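Local coordinates for protein-L-isoaspartate(D-aspartate) O-methyltransferase (Sulfolobus tokodaii, PDB 1VBF) that probably catalyses methyl esterification of L-isoaspartyl residues in damaged proteins with S-adenosyl-L-methionine as donor, a step in their repair or degradation, at residues I162-V167 against V191-I196; K175-K178 against P183-E186. All blocks are in the same frame, centred on the assembly; numbering follows the deposited sequence.

Contact 1 (I162-V167 against V191-I196); sequences ILPIGV and VMFGRI
Pro164 lays the corner of its ring on the face of the Phe193 ring. Its CG sits almost over the centre, 3.7 Å from the centroid of Phe193 and 14° off the ring normal. This is a CH-pi contact, closest at 3.6 Å from Pro164 CG to Phe193 CD1. The two side chains cross at about a right angle, and CG is the proline atom over the ring. Phe193 CG is anti to its carbonyl carbon (chi1 -74°), which turns the ring under the proline. Val191 CB lies at the edge of that ring, in its plane, and Val191 CG2 reaches Pro164 CB at 4.1 Å. With an alanine at Phe193, Pro164 CG is likely to lose its aromatic partner, and a gap to open beside Leu58 and Met62 of helix 56-65, which the ring also touches. No hydrogen bond joins the two segments; farther along, a water accepts from Arg195 NE at 2.7 Å and donates to Gly166 O at 3.3 Å. Arg195 NH2 also comes obliquely within 4.2 Å of Val167 CA. Arg195 NH1 is bonded to Asp204 O, and Phe202 and Tyr206 make cation-pi contacts with the guanidinium. Val167 packs against Val167 of a second subunit. The contact ties strand 159-165 to the loop leaving strand 184-191, beside a Rossmann-like sheet with the 6-7 strand order of isoaspartyl methyltransferases instead of the usual 7-6.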
ATOM      1  N   ILE B 162      19.584   8.889  26.063  1.00 34.88           N
ATOM      2  CA  ILE B 162      18.555   9.305  25.131  1.00 31.79           C
ATOM      3  C   ILE B 162      18.929   8.832  23.730  1.00 31.64           C
ATOM      4  O   ILE B 162      20.037   9.096  23.264  1.00 32.34           O
ATOM      5  CB  ILE B 162      18.369  10.845  25.166  1.00 31.24           C
ATOM      6  CG1 ILE B 162      17.653  11.220  26.463  1.00 32.04           C
ATOM      7  CG2 ILE B 162      17.554  11.354  23.945  1.00 28.61           C
ATOM      8  CD1 ILE B 162      17.361  12.683  26.629  1.00 30.69           C
ATOM      9  N   LEU B 163      18.023   8.102  23.076  1.00 29.52           N
ATOM     10  CA  LEU B 163      18.254   7.627  21.711  1.00 30.56           C
ATOM     11  C   LEU B 163      16.975   7.295  20.999  1.00 32.21           C
ATOM     12  O   LEU B 163      15.973   7.006  21.645  1.00 34.91           O
ATOM     13  CB  LEU B 163      19.110   6.362  21.668  1.00 28.85           C
ATOM     14  CG  LEU B 163      18.851   5.111  22.531  1.00 29.66           C
ATOM     15  CD1 LEU B 163      17.458   5.029  23.110  1.00 29.79           C
ATOM     16  CD2 LEU B 163      19.147   3.908  21.678  1.00 30.27           C
ATOM     17  N   PRO B 164      16.988   7.326  19.654  1.00 33.01           N
ATOM     18  CA  PRO B 164      15.814   7.004  18.835  1.00 33.57           C
ATOM     19  C   PRO B 164      15.856   5.494  18.549  1.00 35.49           C
ATOM     20  O   PRO B 164      16.865   4.973  18.057  1.00 36.69           O
ATOM     21  CB  PRO B 164      16.033   7.800  17.548  1.00 31.96           C
ATOM     22  CG  PRO B 164      17.273   8.631  17.806  1.00 33.26           C
ATOM     23  CD  PRO B 164      18.059   7.875  18.812  1.00 32.33           C
ATOM     24  N   ILE B 165      14.782   4.787  18.876  1.00 36.14           N
ATOM     25  CA  ILE B 165      14.725   3.358  18.603  1.00 36.70           C
ATOM     26  C   ILE B 165      13.638   3.045  17.581  1.00 36.95           C
ATOM     27  O   ILE B 165      12.494   3.480  17.711  1.00 39.21           O
ATOM     28  CB  ILE B 165      14.421   2.522  19.872  1.00 36.28           C
ATOM     29  CG1 ILE B 165      15.526   2.710  20.909  1.00 32.88           C
ATOM     30  CG2 ILE B 165      14.288   1.033  19.495  1.00 35.62           C
ATOM     31  CD1 ILE B 165      15.262   1.940  22.159  1.00 29.07           C
ATOM     32  N   GLY B 166      13.993   2.285  16.560  1.00 36.77           N
ATOM     33  CA  GLY B 166      12.997   1.928  15.584  1.00 36.56           C
ATOM     34  C   GLY B 166      13.513   1.531  14.230  1.00 37.49           C
ATOM     35  O   GLY B 166      14.499   2.072  13.738  1.00 37.35           O
ATOM     36  N   VAL B 167      12.866   0.526  13.655  1.00 39.17           N
ATOM     37  CA  VAL B 167      13.176   0.093  12.297  1.00 39.23           C
ATOM     38  C   VAL B 167      12.085   0.922  11.603  1.00 40.58           C
ATOM     39  O   VAL B 167      11.195   1.449  12.278  1.00 42.82           O
ATOM     40  CB  VAL B 167      12.948  -1.432  12.140  1.00 37.81           C
ATOM     41  CG1 VAL B 167      14.017  -2.179  12.882  1.00 35.62           C
ATOM     42  CG2 VAL B 167      11.605  -1.835  12.703  1.00 36.45           C
ATOM     43  N   VAL B 191      10.019  10.655  15.984  1.00 39.60           N
ATOM     44  CA  VAL B 191      11.119  11.368  15.353  1.00 39.06           C
ATOM     45  C   VAL B 191      11.522  10.643  14.082  1.00 39.77           C
ATOM     46  O   VAL B 191      11.062   9.540  13.821  1.00 38.95           O
ATOM     47  CB  VAL B 191      12.335  11.439  16.309  1.00 37.53           C
ATOM     48  CG1 VAL B 191      12.015  12.313  17.506  1.00 35.41           C
ATOM     49  CG2 VAL B 191      12.692  10.043  16.791  1.00 36.32           C
HETATM   50  N   MSE B 192      12.366  11.272  13.279  1.00 41.74           N
HETATM   51  CA  MSE B 192      12.837  10.647  12.051  1.00 45.43           C
HETATM   52  C   MSE B 192      14.335  10.772  11.866  1.00 43.54           C
HETATM   53  O   MSE B 192      14.807  11.726  11.256  1.00 44.97           O
HETATM   54  CB  MSE B 192      12.158  11.249  10.843  1.00 52.99           C
HETATM   55  CG  MSE B 192      10.738  10.824  10.699  1.00 65.53           C
HETATM   56 SE   MSE B 192       9.937  11.660   9.154  1.00 84.38          SE
HETATM   57  CE  MSE B 192      11.336  11.285   7.814  1.00 74.34           C
ATOM     58  N   PHE B 193      15.083   9.800  12.375  1.00 40.49           N
ATOM     59  CA  PHE B 193      16.529   9.820  12.251  1.00 38.54           C
ATOM     60  C   PHE B 193      16.983   8.816  11.219  1.00 36.68           C
ATOM     61  O   PHE B 193      16.231   7.921  10.859  1.00 37.52           O
ATOM     62  CB  PHE B 193      17.197   9.471  13.579  1.00 39.00           C
ATOM     63  CG  PHE B 193      17.143  10.564  14.595  1.00 40.75           C
ATOM     64  CD1 PHE B 193      15.958  10.868  15.245  1.00 40.93           C
ATOM     65  CD2 PHE B 193      18.289  11.290  14.918  1.00 42.11           C
ATOM     66  CE1 PHE B 193      15.908  11.872  16.207  1.00 41.90           C
ATOM     67  CE2 PHE B 193      18.245  12.309  15.886  1.00 41.89           C
ATOM     68  CZ  PHE B 193      17.053  12.595  16.526  1.00 41.39           C
ATOM     69  N   GLY B 194      18.219   8.986  10.751  1.00 34.75           N
ATOM     70  CA  GLY B 194      18.819   8.074   9.797  1.00 31.40           C
ATOM     71  C   GLY B 194      19.262   6.873  10.611  1.00 31.50           C
ATOM     72  O   GLY B 194      19.360   6.943  11.843  1.00 31.60           O
ATOM     73  N   ARG B 195      19.529   5.764   9.941  1.00 30.69           N
ATOM     74  CA  ARG B 195      19.918   4.547  10.622  1.00 28.45           C
ATOM     75  C   ARG B 195      21.360   4.517  11.075  1.00 28.07           C
ATOM     76  O   ARG B 195      22.257   4.940  10.346  1.00 27.98           O
ATOM     77  CB  ARG B 195      19.668   3.361   9.706  1.00 29.77           C
ATOM     78  CG  ARG B 195      18.216   3.023   9.531  1.00 30.71           C
ATOM     79  CD  ARG B 195      18.086   1.803   8.683  1.00 31.85           C
ATOM     80  NE  ARG B 195      16.813   1.143   8.924  1.00 33.27           N
ATOM     81  CZ  ARG B 195      16.512  -0.064   8.463  1.00 31.81           C
ATOM     82  NH1 ARG B 195      17.394  -0.729   7.735  1.00 29.94           N
ATOM     83  NH2 ARG B 195      15.333  -0.602   8.744  1.00 31.37           N
ATOM     84  N   ILE B 196      21.578   4.001  12.282  1.00 26.25           N
ATOM     85  CA  ILE B 196      22.917   3.870  12.832  1.00 23.51           C
ATOM     86  C   ILE B 196      23.543   2.642  12.184  1.00 23.67           C
ATOM     87  O   ILE B 196      22.856   1.670  11.893  1.00 23.64           O
ATOM     88  CB  ILE B 196      22.858   3.667  14.323  1.00 22.13           C
ATOM     89  CG1 ILE B 196      24.246   3.838  14.946  1.00 22.70           C
ATOM     90  CG2 ILE B 196      22.313   2.319  14.604  1.00 21.70           C
ATOM     91  CD1 ILE B 196      24.231   3.917  16.472  1.00 19.39           C
TER
HETATM   92  O   HOH W   1      14.962   2.266  10.508  1.00 44.85           O

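Contact 2 (K175-K178 against P183-E186); sequences KVIK and PSLE
The beta hairpin at the edge of the methyltransferase sheet is paired here near its turn, strand 175-177 against strand 184-186. The short axes approach to 4.9 Å and run antiparallel at 165°. Lys175 and Glu186 form a hydrogen-bonded pair, with Lys175 N to Glu186 O and Glu186 N to Lys175 O both 3.1 Å. Ile177 and Ser184 form the next one. Ile177 N gives a 3.2 Å bond to Ser184 O, while the return bond from Ser184 N is weak. Val176 and Leu185 are the non-hydrogen-bonded pair between them. On their face Leu185 CD2 touches both methyls of Val176, CG1 at 3.6 Å, and Pro183 CB also meets that CG1, at 3.8 Å. On the other face, with CG anti to the backbone N (chi1 -179°) and the rest extended, Lys175 runs alongside Glu186, whose OE1 lies 3.7 Å from its CD, while NZ ends 4.8 Å from OE1. A water bridges these two charged atoms, and the backbone O of Glu65 also accepts from NZ. Ser184 OG packs on Ile177 CB and shares a second water with Lys175 O. Tyr152 of helix 149-154 lies against Val176 and Pro183, and Tyr203 of a second subunit packs on Leu185. Strand 159-165 flanks strand 171-177 within the sheet, where Lys175 and Ile177 touch Ile160.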
ATOM      1  N   LYS B 175      14.007   8.133  26.494  1.00 36.26           N
ATOM      2  CA  LYS B 175      14.839   8.591  27.592  1.00 36.73           C
ATOM      3  C   LYS B 175      14.953   7.380  28.534  1.00 36.49           C
ATOM      4  O   LYS B 175      13.982   6.953  29.169  1.00 34.84           O
ATOM      5  CB  LYS B 175      14.192   9.785  28.299  1.00 37.63           C
ATOM      6  CG  LYS B 175      15.022  10.338  29.444  1.00 38.64           C
ATOM      7  CD  LYS B 175      14.336  11.522  30.081  1.00 39.53           C
ATOM      8  CE  LYS B 175      15.117  12.026  31.269  1.00 39.05           C
ATOM      9  NZ  LYS B 175      14.636  13.368  31.653  1.00 42.12           N
ATOM     10  N   VAL B 176      16.153   6.831  28.616  1.00 35.52           N
ATOM     11  CA  VAL B 176      16.400   5.643  29.410  1.00 35.38           C
ATOM     12  C   VAL B 176      17.155   5.914  30.692  1.00 36.16           C
ATOM     13  O   VAL B 176      18.232   6.497  30.657  1.00 38.84           O
ATOM     14  CB  VAL B 176      17.212   4.642  28.585  1.00 33.79           C
ATOM     15  CG1 VAL B 176      17.441   3.377  29.357  1.00 35.70           C
ATOM     16  CG2 VAL B 176      16.506   4.368  27.303  1.00 34.99           C
ATOM     17  N   ILE B 177      16.605   5.501  31.827  1.00 36.35           N
ATOM     18  CA  ILE B 177      17.318   5.693  33.084  1.00 37.72           C
ATOM     19  C   ILE B 177      17.787   4.329  33.551  1.00 38.54           C
ATOM     20  O   ILE B 177      16.980   3.459  33.839  1.00 39.42           O
ATOM     21  CB  ILE B 177      16.436   6.298  34.179  1.00 36.85           C
ATOM     22  CG1 ILE B 177      15.988   7.705  33.783  1.00 35.83           C
ATOM     23  CG2 ILE B 177      17.212   6.347  35.470  1.00 32.87           C
ATOM     24  CD1 ILE B 177      15.109   8.336  34.812  1.00 33.84           C
ATOM     25  N   LYS B 178      19.090   4.138  33.634  1.00 40.40           N
ATOM     26  CA  LYS B 178      19.588   2.842  34.028  1.00 43.95           C
ATOM     27  C   LYS B 178      19.149   2.357  35.403  1.00 47.64           C
ATOM     28  O   LYS B 178      19.091   3.125  36.370  1.00 48.80           O
ATOM     29  CB  LYS B 178      21.104   2.812  33.925  1.00 41.84           C
ATOM     30  CG  LYS B 178      21.676   1.422  34.027  1.00 41.95           C
ATOM     31  CD  LYS B 178      23.115   1.449  33.620  1.00 45.29           C
ATOM     32  CE  LYS B 178      23.774   0.086  33.686  1.00 44.25           C
ATOM     33  NZ  LYS B 178      25.211   0.225  33.285  1.00 43.10           N
ATOM     34  N   PRO B 183      15.384  -1.035  33.120  1.00 50.96           N
ATOM     35  CA  PRO B 183      15.449   0.417  32.978  1.00 49.64           C
ATOM     36  C   PRO B 183      14.045   0.975  32.987  1.00 49.06           C
ATOM     37  O   PRO B 183      13.075   0.236  33.095  1.00 49.69           O
ATOM     38  CB  PRO B 183      16.103   0.611  31.606  1.00 48.50           C
ATOM     39  CG  PRO B 183      16.697  -0.724  31.282  1.00 49.07           C
ATOM     40  CD  PRO B 183      15.739  -1.700  31.859  1.00 49.35           C
ATOM     41  N   SER B 184      13.941   2.290  32.892  1.00 47.90           N
ATOM     42  CA  SER B 184      12.648   2.927  32.811  1.00 46.37           C
ATOM     43  C   SER B 184      12.771   3.596  31.450  1.00 44.60           C
ATOM     44  O   SER B 184      13.749   4.279  31.185  1.00 45.07           O
ATOM     45  CB  SER B 184      12.453   3.952  33.953  1.00 47.80           C
ATOM     46  OG  SER B 184      13.058   5.215  33.712  1.00 49.55           O
ATOM     47  N   LEU B 185      11.823   3.350  30.559  1.00 43.22           N
ATOM     48  CA  LEU B 185      11.894   3.960  29.243  1.00 43.09           C
ATOM     49  C   LEU B 185      10.714   4.874  29.055  1.00 42.91           C
ATOM     50  O   LEU B 185       9.568   4.460  29.197  1.00 43.79           O
ATOM     51  CB  LEU B 185      11.885   2.910  28.134  1.00 43.81           C
ATOM     52  CG  LEU B 185      12.789   1.688  28.268  1.00 45.78           C
ATOM     53  CD1 LEU B 185      13.055   1.122  26.893  1.00 47.04           C
ATOM     54  CD2 LEU B 185      14.094   2.065  28.907  1.00 48.22           C
ATOM     55  N   GLU B 186      11.002   6.123  28.725  1.00 42.26           N
ATOM     56  CA  GLU B 186       9.970   7.105  28.526  1.00 40.45           C
ATOM     57  C   GLU B 186       9.980   7.570  27.100  1.00 38.95           C
ATOM     58  O   GLU B 186      10.954   8.122  26.627  1.00 41.21           O
ATOM     59  CB  GLU B 186      10.201   8.273  29.470  1.00 42.00           C
ATOM     60  CG  GLU B 186       9.413   9.509  29.159  1.00 47.07           C
ATOM     61  CD  GLU B 186       9.760  10.653  30.106  1.00 51.95           C
ATOM     62  OE1 GLU B 186      10.852  10.615  30.723  1.00 52.78           O
ATOM     63  OE2 GLU B 186       8.952  11.600  30.222  1.00 54.85           O
TER
HETATM   64  O   HOH W   2      11.697  12.879  31.831  1.00 34.03           O
HETATM   65  O   HOH W   3      12.489   7.013  31.701  1.00 40.18           O

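Overall arrangement
Contacts 1 and 2 have centres about 16 Å apart and share one sheet, in which strands 159-165 and 171-177 are neighbours. They touch directly where Ile162 CG1 packs on Lys175 CA at 4.0 Å. In sequence, both segments of contact 2 fall between those of contact 1. Contact 1 is buried, its centre about 9 Å from that of the chain. Contact 2 lies at the surface, about 17 Å from the same centre. Both reach the second subunit: Tyr203 of that subunit packs on Ile165 of contact 1 and on Leu185 of contact 2. The strands that come last in the chain thus meet the second subunit at both places.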